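PDB 3UYU: antifreeze protein from Leucosporidium, which binds to the surface of ice crystals and inhibits their growth, conferring freeze tolerance with low thermal hysteresis activity. Local coordinates for residues Phe144-Gly149 / Phe171-Asp176; Ala95-Pro100 / Pro117-Trp122; Asn13-Ala18 / Val220-Val225. The protein carries 2 engineered substitutions. One frame throughout, in Å; residues are numbered along the deposited sequence.

Contact 1 (Phe144-Gly149 / Phe171-Asp176); sequences FQIAGG and FQVGDD
F144 to I146 runs parallel to F171 to V173, the short strand axes 4.9 Å apart and 9° off parallel, and the ladder is tied by Q172 N to F144 O, I146 N to Q172 O and G174 N to I146 O. On one face of this pair the F144 and F171 rings run alongside each other in an offset stack, with centroids 4.2 Å apart and planes at 15°. F144 CD1 sits over the centre of the F171 ring, whereas F171 CE1 meets the F144 ring toward its rim, 3.6 Å from F144 CG. In both, CG stands anti to the carbonyl carbon (chi1 -78° in F171), which sends the rings off in similar directions. I146 CD1 comes to the edge of the F171 ring, 4.1 Å from F171 CD1, and also reaches V173 CG2. Such ladders of like residues are characteristic of the right-handed beta-helix: these strands belong to neighbouring coils, and the row of rings goes on to Y120 beyond F144 and to F185 beyond F171. Trimming F171 to an alanine would probably leave one face of F144 without its cover and open a gap between that ring and F185. On the other face, Q172 bends at its second torsion and lays OE1 3.3 Å from Q145 CA, the two amide planes steeply inclined to each other. Q172 NE2 bonds to Y91 OH and Q145 NE2 to A94 O, both on helix 76-96. Past the strands the turns stay paired through D175 N and G148 O, 2.9 Å apart, with the donor well above the carbonyl plane. D175 CB packs on G148 C at 3.4 Å, and V173 CG1 touches G148 O.

Contact 2 (Ala95-Pro100 / Pro117-Trp122); sequences AGFVDP and PGLYKW
The F97 ring meets L119 CD2 obliquely, and the closer touch is made at the root of the side chain, where F97 CB lies 3.6 Å from L119 CD1. From that root the ring leads away from strand 118-122. The aromatic groups of the strand stay off this interface: the Y120 side chain starts out away from residues 95-100, and its ring stacks on F102, while the W122 indole gives its NE1 hydrogen to L105 O. L119 and P100 carry the contact. The leucine CG stands anti to the backbone N (chi1 -159°), which extends the isobutyl group across to the loop that leaves helix 76-96. There L119 CD1 also lies 3.4 Å from V98 O and 4.0 Å from D99 C, and three successive residues thus gather round it. P100 lies along the strand backbone, its C 3.6 Å from L119 O and its CA 4.1 Å from L119 CB. Farther along the strand, P100 CB rests against K121 CB at 3.9 Å; the lysine chain runs on extended and bends only at its last torsion. The contact thus fastens the exit of the helix that lies along the beta-helix to the strand beside it, and the chain passes straight on into strand 102-103, the parallel neighbour of strand 118-122. L4, V143 and Q145 also touch L119. No hydrogen bond joins the two segments; several polar groups bond to other residues, V98 O to R2 NH2, F97 O to Q145 NE2 and L119 N to D101 OD2. The largely apolar packing itself gives little direction, and the surrounding bonds probably help to place the loop.

Contact 3 (Asn13-Ala18 / Val220-Val225); sequences NFAILA and VNSPFV
A15 CB fits against S222, 3.5 Å from S222 OG and 3.6 Å from S222 CB, and V220 CG1 reaches the same methyl from the strand end at 4.1 Å. In this right-handed beta-helix the approach to the first strand, 16-18, packs by side chains on the end of the last strand, 219-221, and the loop after it; strand 16-18 lies between strands 34-36 and 202-209, an early and a late neighbour. Beside A15, I16 CD1 and V220 CG2 approach to 4.3 Å. At the other end V225 crosses N13 at about a right angle, with CG1 3.8 Å from N13 OD1 and CG2 4.0 Å from N13 CA. The touching parts, N13 to I16 and V220 to V225, run 168° apart, yet no hydrogen bond links the segments. What places them comes from neighbouring strands. S222 OG lies between its backbone N and carbonyl carbon (chi1 73°) and is bonded to L31 O, so the hydroxyl is fixed while its flank rests on A15. A15 shares backbone bonds with D33 and V207, which set it between the coils on its two sides. I30 packs on A15, I16 and V220 alike, and V213 and L215 touch I16, leading toward the strand that carries A214, an inferred ice-binding position about 9 Å from the I16 side chain. N13 ND2 bonds to Y79 OH, tying the loop to helix 76-96, and N13 also packs on N78 of the second subunit, which places this end of the contact at the dimer interface. F14 turns away from residues 220-225 toward L80 and A83 of the helix, while F14 O accepts a bond from R206 NH1. Next to it, L17 CD1 stands 3.9 Å above the plane of the F14 ring, over its centre.

Overall arrangement
All three contacts belong to one right-handed beta-helix with helix 76-96 along its side. Contact 2 comes first within the chain's interior, where that helix ends, and contact 1 follows it; their centres are about 12 Å apart and they touch, because strands 118-122 and 142-146 are neighbours joined through Q145 to Y120 and W122. Contact 3 joins segments 202 residues apart at their closest ends and encloses both others along the chain; its centre is about 20 and 24 Å from those of contacts 1 and 2, touching neither. Contact 1 joins neighbouring coils, contact 2 sets the loop after the helix on a strand close by in sequence, and contact 3 brings an early and a late part of the chain together.

Contact 1 (Phe144-Gly149 / Phe171-Asp176)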
loop_
_atom_site.group_PDB
_atom_site.type_symbol
_atom_site.label_atom_id
_atom_site.label_comp_id
_atom_site.label_asym_id
_atom_site.label_seq_id
_atom_site.Cartn_x
_atom_site.Cartn_y
_atom_site.Cartn_z
ATOM N N PHE A 144 11.553 -10.458 16.769
ATOM C CA PHE A 144 12.110 -11.848 16.779
ATOM C C PHE A 144 12.310 -12.326 15.368
ATOM O O PHE A 144 11.408 -12.228 14.541
ATOM C CB PHE A 144 11.129 -12.775 17.534
ATOM C CG PHE A 144 10.815 -12.198 18.905
ATOM C CD1 PHE A 144 9.818 -11.211 19.058
ATOM C CD2 PHE A 144 11.653 -12.451 19.982
ATOM C CE1 PHE A 144 9.632 -10.576 20.335
ATOM C CE2 PHE A 144 11.452 -11.869 21.231
ATOM C CZ PHE A 144 10.462 -10.913 21.420
ATOM N N GLN A 145 13.545 -12.756 15.097
ATOM C CA GLN A 145 13.896 -13.339 13.792
ATOM C C GLN A 145 14.179 -14.819 13.991
ATOM O O GLN A 145 15.179 -15.156 14.670
ATOM C CB GLN A 145 15.137 -12.665 13.220
ATOM C CG GLN A 145 15.064 -11.143 13.095
ATOM C CD GLN A 145 16.392 -10.541 12.697
ATOM O OE1 GLN A 145 17.454 -10.918 13.260
ATOM N NE2 GLN A 145 16.363 -9.554 11.798
ATOM N N ILE A 146 13.241 -15.655 13.561
ATOM C CA ILE A 146 13.298 -17.108 13.843
ATOM C C ILE A 146 13.377 -17.834 12.503
ATOM O O ILE A 146 12.415 -17.814 11.719
ATOM C CB ILE A 146 12.019 -17.547 14.619
ATOM C CG1 ILE A 146 11.946 -16.788 15.981
ATOM C CG2 ILE A 146 12.029 -19.040 14.851
ATOM C CD1 ILE A 146 10.639 -16.839 16.680
ATOM N N ALA A 147 14.527 -18.478 12.261
ATOM C CA ALA A 147 14.707 -19.185 11.000
ATOM C C ALA A 147 13.868 -20.428 10.897
ATOM O O ALA A 147 13.468 -20.808 9.774
ATOM C CB ALA A 147 16.192 -19.502 10.748
ATOM N N GLY A 148 13.629 -21.103 12.017
ATOM C CA GLY A 148 12.794 -22.294 12.028
ATOM C C GLY A 148 11.343 -22.020 12.374
ATOM O O GLY A 148 10.796 -20.985 11.958
ATOM N N GLY A 149 10.727 -22.969 13.085
ATOM C CA GLY A 149 9.321 -22.878 13.587
ATOM C C GLY A 149 9.218 -22.138 14.918
ATOM O O GLY A 149 10.247 -21.814 15.541
ATOM N N PHE A 171 6.997 -10.841 15.316
ATOM C CA PHE A 171 7.669 -12.122 15.208
ATOM C C PHE A 171 7.756 -12.504 13.760
ATOM O O PHE A 171 6.735 -12.758 13.107
ATOM C CB PHE A 171 6.831 -13.206 15.940
ATOM C CG PHE A 171 6.964 -13.215 17.465
ATOM C CD1 PHE A 171 7.808 -14.153 18.075
ATOM C CD2 PHE A 171 6.192 -12.359 18.274
ATOM C CE1 PHE A 171 7.948 -14.230 19.492
ATOM C CE2 PHE A 171 6.337 -12.393 19.706
ATOM C CZ PHE A 171 7.179 -13.331 20.295
ATOM N N GLN A 172 8.985 -12.610 13.260
ATOM C CA GLN A 172 9.159 -13.092 11.867
ATOM C C GLN A 172 9.597 -14.547 11.955
ATOM O O GLN A 172 10.604 -14.819 12.600
ATOM C CB GLN A 172 10.266 -12.253 11.216
ATOM C CG GLN A 172 10.793 -12.838 9.819
ATOM C CD GLN A 172 11.960 -13.786 9.999
ATOM O OE1 GLN A 172 12.951 -13.449 10.670
ATOM N NE2 GLN A 172 11.881 -14.973 9.338
ATOM N N VAL A 173 8.807 -15.446 11.349
ATOM C CA VAL A 173 9.075 -16.882 11.536
ATOM C C VAL A 173 9.143 -17.576 10.181
ATOM O O VAL A 173 8.201 -17.545 9.399
ATOM C CB VAL A 173 7.929 -17.495 12.315
ATOM C CG1 VAL A 173 8.181 -18.980 12.627
ATOM C CG2 VAL A 173 7.603 -16.678 13.649
ATOM N N GLY A 174 10.234 -18.330 9.986
ATOM C CA GLY A 174 10.488 -18.979 8.648
ATOM C C GLY A 174 9.648 -20.234 8.408
ATOM O O GLY A 174 9.242 -20.492 7.262
ATOM N N ASP A 175 9.412 -21.030 9.462
ATOM C CA ASP A 175 8.709 -22.327 9.384
ATOM C C ASP A 175 7.383 -22.289 10.211
ATOM O O ASP A 175 7.010 -21.239 10.722
ATOM C CB ASP A 175 9.627 -23.470 9.841
ATOM C CG ASP A 175 10.716 -23.816 8.824
ATOM O OD1 ASP A 175 10.424 -23.732 7.589
ATOM O OD2 ASP A 175 11.844 -24.233 9.261
ATOM N N ASP A 176 6.664 -23.384 10.325
ATOM C CA ASP A 176 5.305 -23.357 10.915
ATOM C C ASP A 176 5.238 -22.812 12.338
ATOM O O ASP A 176 6.129 -23.018 13.143
ATOM C CB ASP A 176 4.641 -24.749 10.940
ATOM C CG ASP A 176 4.448 -25.372 9.553
ATOM O OD1 ASP A 176 4.519 -24.664 8.519
ATOM O OD2 ASP A 176 4.202 -26.609 9.498
#

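Contact 2 (Ala95-Pro100 / Pro117-Trp122)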
loop_
_atom_site.group_PDB
_atom_site.type_symbol
_atom_site.label_atom_id
_atom_site.label_comp_id
_atom_site.label_asym_id
_atom_site.label_seq_id
_atom_site.Cartn_x
_atom_site.Cartn_y
_atom_site.Cartn_z
ATOM N N ALA A 95 12.917 -9.577 8.884
ATOM C CA ALA A 95 14.047 -10.524 8.649
ATOM C C ALA A 95 15.350 -9.788 8.347
ATOM O O ALA A 95 16.455 -10.370 8.565
ATOM C CB ALA A 95 13.727 -11.445 7.525
ATOM N N GLY A 96 15.231 -8.527 7.899
ATOM C CA GLY A 96 16.385 -7.736 7.408
ATOM C C GLY A 96 17.182 -6.936 8.379
ATOM O O GLY A 96 18.296 -6.510 8.040
ATOM N N PHE A 97 16.682 -6.713 9.620
ATOM C CA PHE A 97 17.425 -5.942 10.609
ATOM C C PHE A 97 18.737 -6.653 10.963
ATOM O O PHE A 97 18.778 -7.880 11.102
ATOM C CB PHE A 97 16.628 -5.778 11.910
ATOM C CG PHE A 97 15.410 -4.888 11.816
ATOM C CD1 PHE A 97 15.519 -3.526 11.603
ATOM C CD2 PHE A 97 14.108 -5.440 12.062
ATOM C CE1 PHE A 97 14.336 -2.691 11.525
ATOM C CE2 PHE A 97 12.927 -4.612 12.007
ATOM C CZ PHE A 97 13.037 -3.259 11.756
ATOM N N VAL A 98 19.793 -5.854 11.111
ATOM C CA VAL A 98 21.140 -6.388 11.364
ATOM C C VAL A 98 21.507 -6.148 12.823
ATOM O O VAL A 98 20.851 -5.376 13.547
ATOM C CB VAL A 98 22.220 -5.765 10.434
ATOM C CG1 VAL A 98 21.991 -6.230 9.016
ATOM C CG2 VAL A 98 22.273 -4.265 10.644
ATOM N N ASP A 99 22.604 -6.798 13.212
ATOM C CA ASP A 99 23.151 -6.848 14.532
ATOM C C ASP A 99 22.195 -7.004 15.731
ATOM O O ASP A 99 21.837 -6.049 16.444
ATOM C CB ASP A 99 24.487 -6.108 14.753
ATOM C CG ASP A 99 24.503 -4.718 14.217
ATOM O OD1 ASP A 99 23.953 -3.862 14.926
ATOM O OD2 ASP A 99 25.124 -4.471 13.156
ATOM N N PRO A 100 21.800 -8.264 15.919
ATOM C CA PRO A 100 20.930 -8.727 16.956
ATOM C C PRO A 100 21.493 -8.382 18.319
ATOM O O PRO A 100 22.728 -8.363 18.528
ATOM C CB PRO A 100 20.875 -10.249 16.764
ATOM C CG PRO A 100 22.162 -10.586 15.986
ATOM C CD PRO A 100 22.326 -9.384 15.088
ATOM N N PRO A 117 13.346 -4.897 25.589
ATOM C CA PRO A 117 13.288 -4.497 24.149
ATOM C C PRO A 117 14.552 -4.776 23.338
ATOM O O PRO A 117 15.663 -4.739 23.894
ATOM C CB PRO A 117 13.020 -2.960 24.190
ATOM C CG PRO A 117 12.284 -2.797 25.553
ATOM C CD PRO A 117 13.173 -3.715 26.464
ATOM N N GLY A 118 14.376 -5.127 22.079
ATOM C CA GLY A 118 15.577 -5.331 21.248
ATOM C C GLY A 118 15.287 -6.286 20.129
ATOM O O GLY A 118 14.127 -6.662 19.865
ATOM N N LEU A 119 16.370 -6.618 19.412
ATOM C CA LEU A 119 16.369 -7.517 18.281
ATOM C C LEU A 119 16.909 -8.879 18.678
ATOM O O LEU A 119 18.038 -8.966 19.151
ATOM C CB LEU A 119 17.252 -6.942 17.222
ATOM C CG LEU A 119 17.122 -7.360 15.755
ATOM C CD1 LEU A 119 18.292 -7.153 14.838
ATOM C CD2 LEU A 119 15.871 -8.105 15.183
ATOM N N TYR A 120 16.060 -9.905 18.585
ATOM C CA TYR A 120 16.363 -11.273 18.994
ATOM C C TYR A 120 16.403 -12.199 17.760
ATOM O O TYR A 120 15.448 -12.207 16.981
ATOM C CB TYR A 120 15.309 -11.845 19.964
ATOM C CG TYR A 120 15.232 -11.144 21.319
ATOM C CD1 TYR A 120 14.696 -9.843 21.416
ATOM C CD2 TYR A 120 15.571 -11.816 22.497
ATOM C CE1 TYR A 120 14.613 -9.211 22.683
ATOM C CE2 TYR A 120 15.513 -11.211 23.756
ATOM C CZ TYR A 120 15.038 -9.889 23.827
ATOM O OH TYR A 120 14.933 -9.278 25.089
ATOM N N LYS A 121 17.488 -12.984 17.624
ATOM C CA LYS A 121 17.652 -13.824 16.421
ATOM C C LYS A 121 17.969 -15.257 16.843
ATOM O O LYS A 121 18.812 -15.487 17.729
ATOM C CB LYS A 121 18.807 -13.319 15.556
ATOM C CG LYS A 121 18.983 -14.107 14.260
ATOM C CD LYS A 121 20.107 -13.510 13.401
ATOM C CE LYS A 121 20.321 -14.442 12.214
ATOM N NZ LYS A 121 19.294 -14.044 11.251
ATOM N N TRP A 122 17.363 -16.209 16.138
ATOM C CA TRP A 122 17.726 -17.630 16.253
ATOM C C TRP A 122 17.829 -18.227 14.894
ATOM O O TRP A 122 16.963 -17.994 14.030
ATOM C CB TRP A 122 16.615 -18.432 16.877
ATOM C CG TRP A 122 16.337 -18.066 18.334
ATOM C CD1 TRP A 122 16.790 -18.720 19.411
ATOM C CD2 TRP A 122 15.522 -16.972 18.816
ATOM N NE1 TRP A 122 16.300 -18.139 20.576
ATOM C CE2 TRP A 122 15.543 -17.044 20.226
ATOM C CE3 TRP A 122 14.799 -15.951 18.184
ATOM C CZ2 TRP A 122 14.808 -16.134 21.051
ATOM C CZ3 TRP A 122 14.029 -15.024 18.993
ATOM C CH2 TRP A 122 14.094 -15.103 20.401
#

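Contact 3 (Asn13-Ala18 / Val220-Val225)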
loop_
_atom_site.group_PDB
_atom_site.type_symbol
_atom_site.label_atom_id
_atom_site.label_comp_id
_atom_site.label_asym_id
_atom_site.label_seq_id
_atom_site.Cartn_x
_atom_site.Cartn_y
_atom_site.Cartn_z
ATOM N N ASN A 13 -4.832 -3.312 8.400
ATOM C CA ASN A 13 -6.296 -3.280 8.394
ATOM C C ASN A 13 -6.881 -4.667 8.547
ATOM O O ASN A 13 -8.111 -4.849 8.340
ATOM C CB ASN A 13 -6.814 -2.679 7.064
ATOM C CG ASN A 13 -6.287 -1.239 6.830
ATOM O OD1 ASN A 13 -5.686 -0.587 7.735
ATOM N ND2 ASN A 13 -6.478 -0.744 5.618
ATOM N N PHE A 14 -6.015 -5.644 8.861
ATOM C CA PHE A 14 -6.477 -7.064 8.945
ATOM C C PHE A 14 -6.088 -7.693 10.275
ATOM O O PHE A 14 -4.919 -7.642 10.727
ATOM C CB PHE A 14 -5.881 -7.932 7.780
ATOM C CG PHE A 14 -6.464 -7.630 6.431
ATOM C CD1 PHE A 14 -6.005 -6.521 5.674
ATOM C CD2 PHE A 14 -7.524 -8.405 5.927
ATOM C CE1 PHE A 14 -6.598 -6.208 4.467
ATOM C CE2 PHE A 14 -8.102 -8.107 4.725
ATOM C CZ PHE A 14 -7.645 -6.940 3.979
ATOM N N ALA A 15 -7.076 -8.414 10.811
ATOM C CA ALA A 15 -6.736 -9.372 11.867
ATOM C C ALA A 15 -6.007 -10.619 11.420
ATOM O O ALA A 15 -5.115 -11.088 12.096
ATOM C CB ALA A 15 -8.032 -9.759 12.618
ATOM N N ILE A 16 -6.432 -11.152 10.270
ATOM C CA ILE A 16 -5.808 -12.330 9.689
ATOM C C ILE A 16 -5.742 -12.085 8.167
ATOM O O ILE A 16 -6.750 -11.674 7.569
ATOM C CB ILE A 16 -6.684 -13.598 9.944
ATOM C CG1 ILE A 16 -6.881 -13.828 11.439
ATOM C CG2 ILE A 16 -5.960 -14.823 9.412
ATOM C CD1 ILE A 16 -7.776 -15.045 11.730
ATOM N N LEU A 17 -4.561 -12.281 7.601
ATOM C CA LEU A 17 -4.369 -12.203 6.157
ATOM C C LEU A 17 -3.531 -13.376 5.731
ATOM O O LEU A 17 -2.534 -13.643 6.339
ATOM C CB LEU A 17 -3.660 -10.877 5.786
ATOM C CG LEU A 17 -3.519 -10.579 4.273
ATOM C CD1 LEU A 17 -4.873 -10.274 3.632
ATOM C CD2 LEU A 17 -2.628 -9.346 4.133
ATOM N N ALA A 18 -3.978 -14.101 4.692
ATOM C CA ALA A 18 -3.276 -15.302 4.272
ATOM C C ALA A 18 -3.292 -15.419 2.770
ATOM O O ALA A 18 -4.176 -14.938 2.134
ATOM C CB ALA A 18 -3.878 -16.608 4.927
ATOM N N VAL A 220 -8.951 -13.985 18.010
ATOM C CA VAL A 220 -7.952 -13.000 17.553
ATOM C C VAL A 220 -8.538 -11.615 17.698
ATOM O O VAL A 220 -9.570 -11.341 17.093
ATOM C CB VAL A 220 -7.560 -13.219 16.050
ATOM C CG1 VAL A 220 -6.555 -12.083 15.645
ATOM C CG2 VAL A 220 -6.919 -14.571 15.892
ATOM N N ASN A 221 -7.924 -10.759 18.547
ATOM C CA ASN A 221 -8.398 -9.376 18.691
ATOM C C ASN A 221 -7.348 -8.463 18.133
ATOM O O ASN A 221 -6.251 -8.350 18.675
ATOM C CB ASN A 221 -8.657 -9.028 20.200
ATOM C CG ASN A 221 -9.751 -9.882 20.805
ATOM O OD1 ASN A 221 -9.668 -10.233 22.027
ATOM N ND2 ASN A 221 -10.759 -10.217 20.045
ATOM N N SER A 222 -7.711 -7.791 17.002
ATOM C CA SER A 222 -6.752 -6.857 16.329
ATOM C C SER A 222 -7.126 -5.425 16.724
ATOM O O SER A 222 -8.253 -5.163 17.105
ATOM C CB SER A 222 -6.755 -7.124 14.785
ATOM O OG SER A 222 -7.980 -6.623 14.248
ATOM N N PRO A 223 -6.167 -4.488 16.659
ATOM C CA PRO A 223 -6.418 -3.037 16.876
ATOM C C PRO A 223 -7.506 -2.443 15.942
ATOM O O PRO A 223 -7.688 -2.831 14.765
ATOM C CB PRO A 223 -5.046 -2.429 16.541
ATOM C CG PRO A 223 -4.077 -3.520 16.894
ATOM C CD PRO A 223 -4.772 -4.773 16.325
ATOM N N PHE A 224 -8.263 -1.523 16.522
ATOM C CA PHE A 224 -9.232 -0.659 15.835
ATOM C C PHE A 224 -8.599 0.044 14.639
ATOM O O PHE A 224 -7.458 0.492 14.706
ATOM C CB PHE A 224 -9.689 0.394 16.875
ATOM C CG PHE A 224 -10.621 1.450 16.322
ATOM C CD1 PHE A 224 -11.959 1.151 16.029
ATOM C CD2 PHE A 224 -10.155 2.758 16.114
ATOM C CE1 PHE A 224 -12.839 2.170 15.488
ATOM C CE2 PHE A 224 -10.998 3.743 15.589
ATOM C CZ PHE A 224 -12.337 3.453 15.274
ATOM N N VAL A 225 -9.373 0.145 13.566
ATOM C CA VAL A 225 -8.901 0.810 12.354
ATOM C C VAL A 225 -9.774 2.056 12.229
ATOM O O VAL A 225 -11.005 1.940 11.987
ATOM C CB VAL A 225 -9.103 -0.104 11.110
ATOM C CG1 VAL A 225 -8.622 0.596 9.858
ATOM C CG2 VAL A 225 -8.321 -1.417 11.234
#